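Local atomic coordinates of methyl transferase from Methanosarcina acetivorans (Methanosarcina acetivorans, PDB entry 6MRO), a protein that probably transfers methyl groups from S-adenosylmethionine to an acceptor, and binds S-adenosylhomocysteine and calcium ions. Residues I15-P20 with I175-L180; Q19-A24 with F135-S140. The protein carries 1 engineered substitution. All coordinates share one frame; numbering follows the deposited sequence. Where two conformers were deposited one is given.

From the N terminus the chain passes helix 2-6 and enters the loop that carries 15-20, which runs straight into helix 20-27. Both contacts start here and share Gln-19 and Pro-20. Interaction 2 closes the shorter loop, from 19-24 to strand 132-139; interaction 1 reaches further, to the end of strand 167-177 at the edge of the mixed sheet. The loop closed by interaction 2 lies inside that closed by interaction 1, except that their first segments overlap at Gln-19 and Pro-20. Together they fasten the N-terminal loop and its helix to the sheet of a Rossmann-like methyltransferase fold. The contacts touch each other too: the ring of Phe-176 packs on Leu-137 and Phe-139.

Interaction 1: I15-P20 with I175-L180; sequences IDHPQP and IFDSLL
Bent at its second torsion (chi2 -73°), the chain of Gln-19 brings its amide alongside the backbone of Asp-177, while His-17, with CG set between its own N and carbonyl carbon (chi1 54°), brings its ring to the carboxylate of the same residue. The amide suits its place because it can give and accept at once. Gln-19 OE1 takes the N-H of Asp-177 N at 3.0 Å, on a lone pair, and Gln-19 NE2 donates to Asp-177 O at 3.0 Å in a nearly straight bond. Two bonds to one residue thus fix the amide's rotation, much as a neighbouring strand would pair with this edge. Strand 167-177 ends here, at the border of the Rossmann-like sheet, and Gln-19 is the N-cap residue of helix 20-27. A water donates to both Gln-19 OE1 and Ile-175 O. Gln-19 NE2 also lies 3.4 Å from Phe-176 CZ, over one face of the ring, offset toward its rim. His-17 NE2 donates to Asp-177 OD2 at 2.8 Å, in the ring plane; OD2 is met on its anti side, somewhat out of the carboxylate plane, with ring and carboxylate turned 68° apart. In the conformer given, His-17 ND1 donates to Asp-16 OD1. Ile-15 lays CD1 over a face of the His-17 ring and 3.7 Å from Asp-177 CB, while Ile-15 CG2 meets Leu-179 CD2 at 4.1 Å.

Interaction 2: Q19-A24 with F135-S140; sequences QPAFQA and FMLCFS
Helix 20-27 lies against one face of the central sheet of a Rossmann-like methyltransferase fold, and its first turn packs on strand 132-139. The axes of 20-24 and 135-139 run nearly antiparallel, at 153°, and come within 9.7 Å of each other. Leu-137 packs between them, together with the ring of Phe-22. Its CG stands anti to the backbone N (chi1 174°), which sends the two methyl groups out to the helix, where they part: Leu-137 CD1 meets Ala-21 CB at 3.8 Å, and CD2 lies 3.8 Å from Gln-19 CG, against the aliphatic part of that chain. The small methyl of Ala-21 lets the helix come close, and the branched end of leucine suits a site between Ala-21, Gln-19 and Phe-22. Phe-22 reaches across to the strand, its ring bridging two residues that face the helix: Phe-22 CE1 sits 3.7 Å from Phe-135 CB and Phe-22 CE2 3.7 Å from Leu-137 CB, both approached obliquely. The carbonyl O of Phe-135 lies in the plane of the ring at its edge, 3.8 Å from Phe-22 CZ. Replacing Phe-22 with an alanine would probably open a gap between helix and strand, leaving Phe-135 CB and Leu-137 CB without the ring they pack on. Ile-104 and Ser-106 of the adjoining strand also touch this ring. All five touching residues are buried and the contact is made by carbon packing, so its stability probably comes from excluding water and from close fit, with the polar end of Gln-19 satisfied elsewhere by Asp-177.

Interaction 1: I15-P20 with I175-L180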
ATOM      1  N   ILE A  15       6.205   1.932 -11.448  1.00 19.69           N
ATOM      2  CA  ILE A  15       6.089   1.049 -12.604  1.00 20.80           C
ATOM      3  C   ILE A  15       4.781   1.310 -13.345  1.00 19.03           C
ATOM      4  O   ILE A  15       3.828   1.880 -12.806  1.00 23.74           O
ATOM      5  CB  ILE A  15       6.210  -0.429 -12.191  1.00 22.70           C
ATOM      6  CG1 ILE A  15       5.174  -0.777 -11.112  1.00 18.02           C
ATOM      7  CG2 ILE A  15       7.637  -0.739 -11.740  1.00 23.84           C
ATOM      8  CD1 ILE A  15       5.094  -2.277 -10.835  1.00 18.42           C
ATOM      9  N   ASP A  16       4.739   0.880 -14.608  0.80 22.39           N
ATOM     10  CA  ASP A  16       3.620   1.141 -15.502  0.80 23.36           C
ATOM     11  C   ASP A  16       2.565   0.046 -15.459  0.80 23.08           C
ATOM     12  O   ASP A  16       1.843  -0.147 -16.442  0.80 22.53           O
ATOM     13  CB  ASP A  16       4.126   1.345 -16.941  0.80 28.78           C
ATOM     14  CG  ASP A  16       4.651   0.062 -17.596  0.80 31.92           C
ATOM     15  OD1 ASP A  16       4.605  -1.043 -17.014  0.80 22.58           O
ATOM     16  OD2 ASP A  16       5.125   0.173 -18.742  0.80 39.44           O
ATOM     17  N   HIS A  17       2.473  -0.685 -14.353  1.00 20.63           N
ATOM     18  CA  HIS A  17       1.501  -1.756 -14.205  1.00 22.72           C
ATOM     19  C   HIS A  17       1.266  -1.966 -12.714  1.00 18.57           C
ATOM     20  O   HIS A  17       2.042  -1.478 -11.884  1.00 18.98           O
ATOM     21  CB  HIS A  17       1.988  -3.052 -14.887  1.00 23.46           C
ATOM     22  CG  HIS A  17       3.348  -3.511 -14.446  1.00 20.93           C
ATOM     23  ND1 HIS A  17       4.514  -2.973 -14.951  1.00 25.53           N
ATOM     24  CD2 HIS A  17       3.726  -4.491 -13.591  1.00 23.97           C
ATOM     25  CE1 HIS A  17       5.552  -3.592 -14.415  1.00 23.42           C
ATOM     26  NE2 HIS A  17       5.104  -4.514 -13.580  1.00 25.72           N
ATOM     27  N   PRO A  18       0.201  -2.670 -12.336  1.00 19.08           N
ATOM     28  CA  PRO A  18       0.025  -3.009 -10.921  1.00 18.01           C
ATOM     29  C   PRO A  18       1.145  -3.926 -10.468  1.00 17.96           C
ATOM     30  O   PRO A  18       1.723  -4.660 -11.266  1.00 18.30           O
ATOM     31  CB  PRO A  18      -1.330  -3.732 -10.887  1.00 19.46           C
ATOM     32  CG  PRO A  18      -2.019  -3.304 -12.162  1.00 23.68           C
ATOM     33  CD  PRO A  18      -0.923  -3.138 -13.162  1.00 21.63           C
ATOM     34  N   GLN A  19       1.452  -3.874  -9.173  1.00 18.53           N
ATOM     35  CA  GLN A  19       2.429  -4.807  -8.631  1.00 16.50           C
ATOM     36  C   GLN A  19       1.915  -6.240  -8.772  1.00 17.25           C
ATOM     37  O   GLN A  19       0.747  -6.512  -8.471  1.00 19.36           O
ATOM     38  CB  GLN A  19       2.723  -4.507  -7.159  1.00 17.95           C
ATOM     39  CG  GLN A  19       3.657  -3.322  -6.981  1.00 16.54           C
ATOM     40  CD  GLN A  19       5.068  -3.658  -7.365  1.00 17.88           C
ATOM     41  OE1 GLN A  19       5.407  -4.824  -7.569  1.00 18.83           O
ATOM     42  NE2 GLN A  19       5.888  -2.635  -7.536  1.00 16.02           N
ATOM     43  N   PRO A  20       2.761  -7.173  -9.210  1.00 17.96           N
ATOM     44  CA  PRO A  20       2.281  -8.554  -9.378  1.00 21.31           C
ATOM     45  C   PRO A  20       1.722  -9.156  -8.104  1.00 21.97           C
ATOM     46  O   PRO A  20       0.749  -9.917  -8.176  1.00 21.44           O
ATOM     47  CB  PRO A  20       3.528  -9.294  -9.873  1.00 23.97           C
ATOM     48  CG  PRO A  20       4.294  -8.245 -10.613  1.00 25.26           C
ATOM     49  CD  PRO A  20       4.035  -6.937  -9.914  1.00 19.83           C
ATOM     50  N   ILE A 175       7.725 -11.110  -5.045  1.00 21.91           N
ATOM     51  CA  ILE A 175       8.613 -10.269  -5.836  1.00 26.07           C
ATOM     52  C   ILE A 175       8.026  -8.865  -5.873  1.00 26.89           C
ATOM     53  O   ILE A 175       6.801  -8.698  -5.865  1.00 27.92           O
ATOM     54  CB  ILE A 175       8.778 -10.850  -7.254  1.00 30.48           C
ATOM     55  CG1 ILE A 175       9.695 -12.070  -7.219  1.00 35.32           C
ATOM     56  CG2 ILE A 175       9.328  -9.808  -8.210  1.00 34.35           C
ATOM     57  CD1 ILE A 175      10.989 -11.814  -6.504  1.00 38.68           C
ATOM     58  N   PHE A 176       8.895  -7.855  -5.861  1.00 20.96           N
ATOM     59  CA  PHE A 176       8.499  -6.461  -6.010  1.00 22.46           C
ATOM     60  C   PHE A 176       9.079  -5.960  -7.326  1.00 23.15           C
ATOM     61  O   PHE A 176      10.296  -6.031  -7.533  1.00 26.85           O
ATOM     62  CB  PHE A 176       8.994  -5.617  -4.833  1.00 29.89           C
ATOM     63  CG  PHE A 176       8.561  -4.175  -4.887  1.00 34.98           C
ATOM     64  CD1 PHE A 176       7.462  -3.746  -4.169  1.00 32.86           C
ATOM     65  CD2 PHE A 176       9.272  -3.247  -5.637  1.00 36.75           C
ATOM     66  CE1 PHE A 176       7.059  -2.419  -4.206  1.00 35.31           C
ATOM     67  CE2 PHE A 176       8.885  -1.918  -5.676  1.00 36.77           C
ATOM     68  CZ  PHE A 176       7.772  -1.504  -4.960  1.00 34.34           C
ATOM     69  N   ASP A 177       8.215  -5.495  -8.230  1.00 20.62           N
ATOM     70  CA  ASP A 177       8.708  -4.994  -9.508  1.00 18.51           C
ATOM     71  C   ASP A 177       9.247  -3.588  -9.317  1.00 19.03           C
ATOM     72  O   ASP A 177       8.651  -2.767  -8.614  1.00 20.92           O
ATOM     73  CB  ASP A 177       7.613  -4.990 -10.577  1.00 21.38           C
ATOM     74  CG  ASP A 177       7.408  -6.347 -11.217  1.00 23.46           C
ATOM     75  OD1 ASP A 177       8.174  -7.285 -10.890  1.00 27.03           O
ATOM     76  OD2 ASP A 177       6.478  -6.475 -12.042  1.00 23.25           O
ATOM     77  N   SER A 178      10.375  -3.308  -9.956  1.00 18.95           N
ATOM     78  CA  SER A 178      11.049  -2.035  -9.770  1.00 23.08           C
ATOM     79  C   SER A 178      11.607  -1.553 -11.098  1.00 25.39           C
ATOM     80  O   SER A 178      11.897  -2.339 -12.012  1.00 23.78           O
ATOM     81  CB  SER A 178      12.174  -2.156  -8.730  1.00 25.80           C
ATOM     82  OG  SER A 178      12.986  -0.989  -8.658  1.00 27.24           O
ATOM     83  N   LEU A 179      11.793  -0.241 -11.185  1.00 21.95           N
ATOM     84  CA  LEU A 179      12.460   0.311 -12.353  1.00 24.70           C
ATOM     85  C   LEU A 179      13.975   0.212 -12.272  1.00 26.50           C
ATOM     86  O   LEU A 179      14.638   0.432 -13.290  1.00 30.76           O
ATOM     87  CB  LEU A 179      12.049   1.766 -12.553  1.00 25.56           C
ATOM     88  CG  LEU A 179      10.585   1.955 -12.938  1.00 27.34           C
ATOM     89  CD1 LEU A 179      10.308   3.427 -13.150  1.00 27.56           C
ATOM     90  CD2 LEU A 179      10.299   1.160 -14.220  1.00 31.73           C
ATOM     91  N   LEU A 180      14.538  -0.098 -11.110  1.00 28.13           N
ATOM     92  CA  LEU A 180      15.986  -0.189 -10.990  1.00 36.40           C
ATOM     93  C   LEU A 180      16.470  -1.572 -11.424  1.00 38.02           C
ATOM     94  O   LEU A 180      15.706  -2.540 -11.456  1.00 35.83           O
ATOM     95  CB  LEU A 180      16.419   0.137  -9.563  1.00 36.83           C
ATOM     96  CG  LEU A 180      16.195   1.615  -9.204  1.00 39.63           C
ATOM     97  CD1 LEU A 180      16.544   1.892  -7.751  1.00 39.82           C
ATOM     98  CD2 LEU A 180      16.986   2.549 -10.123  1.00 43.05           C
TER
HETATM   99  O   HOH W   1       4.682  -7.322  -6.566  1.00 18.01           O

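Interaction 2: Q19-A24 with F135-S140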
ATOM      1  N   GLN A  19       1.452  -3.874  -9.173  1.00 18.53           N
ATOM      2  CA  GLN A  19       2.429  -4.807  -8.631  1.00 16.50           C
ATOM      3  C   GLN A  19       1.915  -6.240  -8.772  1.00 17.25           C
ATOM      4  O   GLN A  19       0.747  -6.512  -8.471  1.00 19.36           O
ATOM      5  CB  GLN A  19       2.723  -4.507  -7.159  1.00 17.95           C
ATOM      6  CG  GLN A  19       3.657  -3.322  -6.981  1.00 16.54           C
ATOM      7  CD  GLN A  19       5.068  -3.658  -7.365  1.00 17.88           C
ATOM      8  OE1 GLN A  19       5.407  -4.824  -7.569  1.00 18.83           O
ATOM      9  NE2 GLN A  19       5.888  -2.635  -7.536  1.00 16.02           N
ATOM     10  N   PRO A  20       2.761  -7.173  -9.210  1.00 17.96           N
ATOM     11  CA  PRO A  20       2.281  -8.554  -9.378  1.00 21.31           C
ATOM     12  C   PRO A  20       1.722  -9.156  -8.104  1.00 21.97           C
ATOM     13  O   PRO A  20       0.749  -9.917  -8.176  1.00 21.44           O
ATOM     14  CB  PRO A  20       3.528  -9.294  -9.873  1.00 23.97           C
ATOM     15  CG  PRO A  20       4.294  -8.245 -10.613  1.00 25.26           C
ATOM     16  CD  PRO A  20       4.035  -6.937  -9.914  1.00 19.83           C
ATOM     17  N   ALA A  21       2.279  -8.818  -6.938  1.00 19.95           N
ATOM     18  CA  ALA A  21       1.765  -9.396  -5.696  1.00 23.79           C
ATOM     19  C   ALA A  21       0.298  -9.043  -5.490  1.00 21.90           C
ATOM     20  O   ALA A  21      -0.486  -9.867  -5.005  1.00 21.47           O
ATOM     21  CB  ALA A  21       2.606  -8.934  -4.504  1.00 21.31           C
ATOM     22  N   PHE A  22      -0.102  -7.825  -5.873  1.00 17.68           N
ATOM     23  CA  PHE A  22      -1.502  -7.445  -5.721  1.00 19.14           C
ATOM     24  C   PHE A  22      -2.373  -8.008  -6.844  1.00 21.80           C
ATOM     25  O   PHE A  22      -3.531  -8.363  -6.595  1.00 21.12           O
ATOM     26  CB  PHE A  22      -1.601  -5.922  -5.621  1.00 22.21           C
ATOM     27  CG  PHE A  22      -1.128  -5.388  -4.289  1.00 19.97           C
ATOM     28  CD1 PHE A  22      -1.921  -5.508  -3.155  1.00 22.84           C
ATOM     29  CD2 PHE A  22       0.109  -4.788  -4.167  1.00 22.75           C
ATOM     30  CE1 PHE A  22      -1.472  -5.042  -1.918  1.00 21.91           C
ATOM     31  CE2 PHE A  22       0.567  -4.321  -2.927  1.00 22.20           C
ATOM     32  CZ  PHE A  22      -0.223  -4.449  -1.812  1.00 20.81           C
ATOM     33  N   GLN A  23      -1.842  -8.111  -8.068  1.00 20.29           N
ATOM     34  CA  GLN A  23      -2.569  -8.810  -9.127  1.00 21.83           C
ATOM     35  C   GLN A  23      -2.856 -10.251  -8.725  1.00 19.73           C
ATOM     36  O   GLN A  23      -3.938 -10.787  -9.011  1.00 22.71           O
ATOM     37  CB  GLN A  23      -1.769  -8.788 -10.430  1.00 22.21           C
ATOM     38  CG  GLN A  23      -2.258  -9.791 -11.479  1.00 34.35           C
ATOM     39  CD  GLN A  23      -3.647  -9.459 -12.008  1.00 43.83           C
ATOM     40  OE1 GLN A  23      -4.003  -8.285 -12.150  1.00 46.24           O
ATOM     41  NE2 GLN A  23      -4.439 -10.491 -12.302  1.00 40.56           N
ATOM     42  N   ALA A  24      -1.915 -10.876  -8.019  1.00 19.70           N
ATOM     43  CA  ALA A  24      -2.075 -12.270  -7.624  1.00 21.72           C
ATOM     44  C   ALA A  24      -3.138 -12.423  -6.543  1.00 22.64           C
ATOM     45  O   ALA A  24      -3.770 -13.482  -6.441  1.00 22.32           O
ATOM     46  CB  ALA A  24      -0.732 -12.827  -7.145  1.00 20.81           C
ATOM     47  N   PHE A 135      -3.454  -5.734   3.231  1.00 16.82           N
ATOM     48  CA  PHE A 135      -2.416  -6.353   2.413  1.00 17.56           C
ATOM     49  C   PHE A 135      -1.283  -5.355   2.239  1.00 18.16           C
ATOM     50  O   PHE A 135      -1.506  -4.237   1.753  1.00 18.77           O
ATOM     51  CB  PHE A 135      -2.965  -6.760   1.045  1.00 18.00           C
ATOM     52  CG  PHE A 135      -4.055  -7.781   1.124  1.00 18.79           C
ATOM     53  CD1 PHE A 135      -3.750  -9.102   1.421  1.00 19.11           C
ATOM     54  CD2 PHE A 135      -5.374  -7.429   0.894  1.00 21.00           C
ATOM     55  CE1 PHE A 135      -4.749 -10.062   1.505  1.00 21.17           C
ATOM     56  CE2 PHE A 135      -6.382  -8.385   0.951  1.00 23.20           C
ATOM     57  CZ  PHE A 135      -6.076  -9.700   1.261  1.00 20.49           C
ATOM     58  N   MET A 136      -0.077  -5.755   2.634  1.00 16.22           N
ATOM     59  CA  MET A 136       1.061  -4.854   2.623  1.00 15.95           C
ATOM     60  C   MET A 136       2.235  -5.522   1.932  1.00 18.11           C
ATOM     61  O   MET A 136       2.559  -6.677   2.221  1.00 19.35           O
ATOM     62  CB  MET A 136       1.434  -4.440   4.047  1.00 16.51           C
ATOM     63  CG  MET A 136       2.570  -3.434   4.141  1.00 17.52           C
ATOM     64  SD  MET A 136       4.222  -4.188   4.141  1.00 19.78           S
ATOM     65  CE  MET A 136       4.228  -4.854   5.812  1.00 20.17           C
ATOM     66  N   LEU A 137       2.870  -4.786   1.028  1.00 15.52           N
ATOM     67  CA  LEU A 137       4.014  -5.270   0.273  1.00 15.64           C
ATOM     68  C   LEU A 137       5.235  -4.438   0.624  1.00 15.74           C
ATOM     69  O   LEU A 137       5.187  -3.202   0.565  1.00 16.08           O
ATOM     70  CB  LEU A 137       3.700  -5.206  -1.224  1.00 15.34           C
ATOM     71  CG  LEU A 137       4.780  -5.532  -2.254  1.00 22.18           C
ATOM     72  CD1 LEU A 137       5.042  -7.018  -2.253  1.00 19.72           C
ATOM     73  CD2 LEU A 137       4.288  -5.057  -3.647  1.00 22.96           C
ATOM     74  N   CYS A 138       6.334  -5.112   0.965  1.00 17.55           N
ATOM     75  CA  CYS A 138       7.559  -4.416   1.326  1.00 18.86           C
ATOM     76  C   CYS A 138       8.765  -5.265   0.940  1.00 22.21           C
ATOM     77  O   CYS A 138       8.657  -6.471   0.695  1.00 21.51           O
ATOM     78  CB  CYS A 138       7.567  -4.078   2.828  1.00 24.48           C
ATOM     79  SG  CYS A 138       7.522  -5.550   3.899  1.00 25.24           S
ATOM     80  N   PHE A 139       9.922  -4.618   0.872  1.00 21.34           N
ATOM     81  CA  PHE A 139      11.156  -5.351   0.622  1.00 18.20           C
ATOM     82  C   PHE A 139      11.495  -6.210   1.834  1.00 21.37           C
ATOM     83  O   PHE A 139      11.299  -5.794   2.976  1.00 24.08           O
ATOM     84  CB  PHE A 139      12.298  -4.384   0.320  1.00 19.30           C
ATOM     85  CG  PHE A 139      12.093  -3.582  -0.923  1.00 28.40           C
ATOM     86  CD1 PHE A 139      11.870  -4.209  -2.136  1.00 31.02           C
ATOM     87  CD2 PHE A 139      12.095  -2.198  -0.876  1.00 37.57           C
ATOM     88  CE1 PHE A 139      11.661  -3.469  -3.295  1.00 32.92           C
ATOM     89  CE2 PHE A 139      11.896  -1.458  -2.027  1.00 38.65           C
ATOM     90  CZ  PHE A 139      11.674  -2.099  -3.236  1.00 35.16           C
ATOM     91  N   SER A 140      12.011  -7.413   1.586  1.00 20.26           N
ATOM     92  CA  SER A 140      12.245  -8.365   2.660  1.00 23.75           C
ATOM     93  C   SER A 140      13.650  -8.216   3.232  1.00 24.46           C
ATOM     94  O   SER A 140      14.618  -7.920   2.518  1.00 24.10           O
ATOM     95  CB  SER A 140      12.028  -9.807   2.185  1.00 26.11           C
ATOM     96  OG  SER A 140      12.823 -10.126   1.059  1.00 25.26           O
TER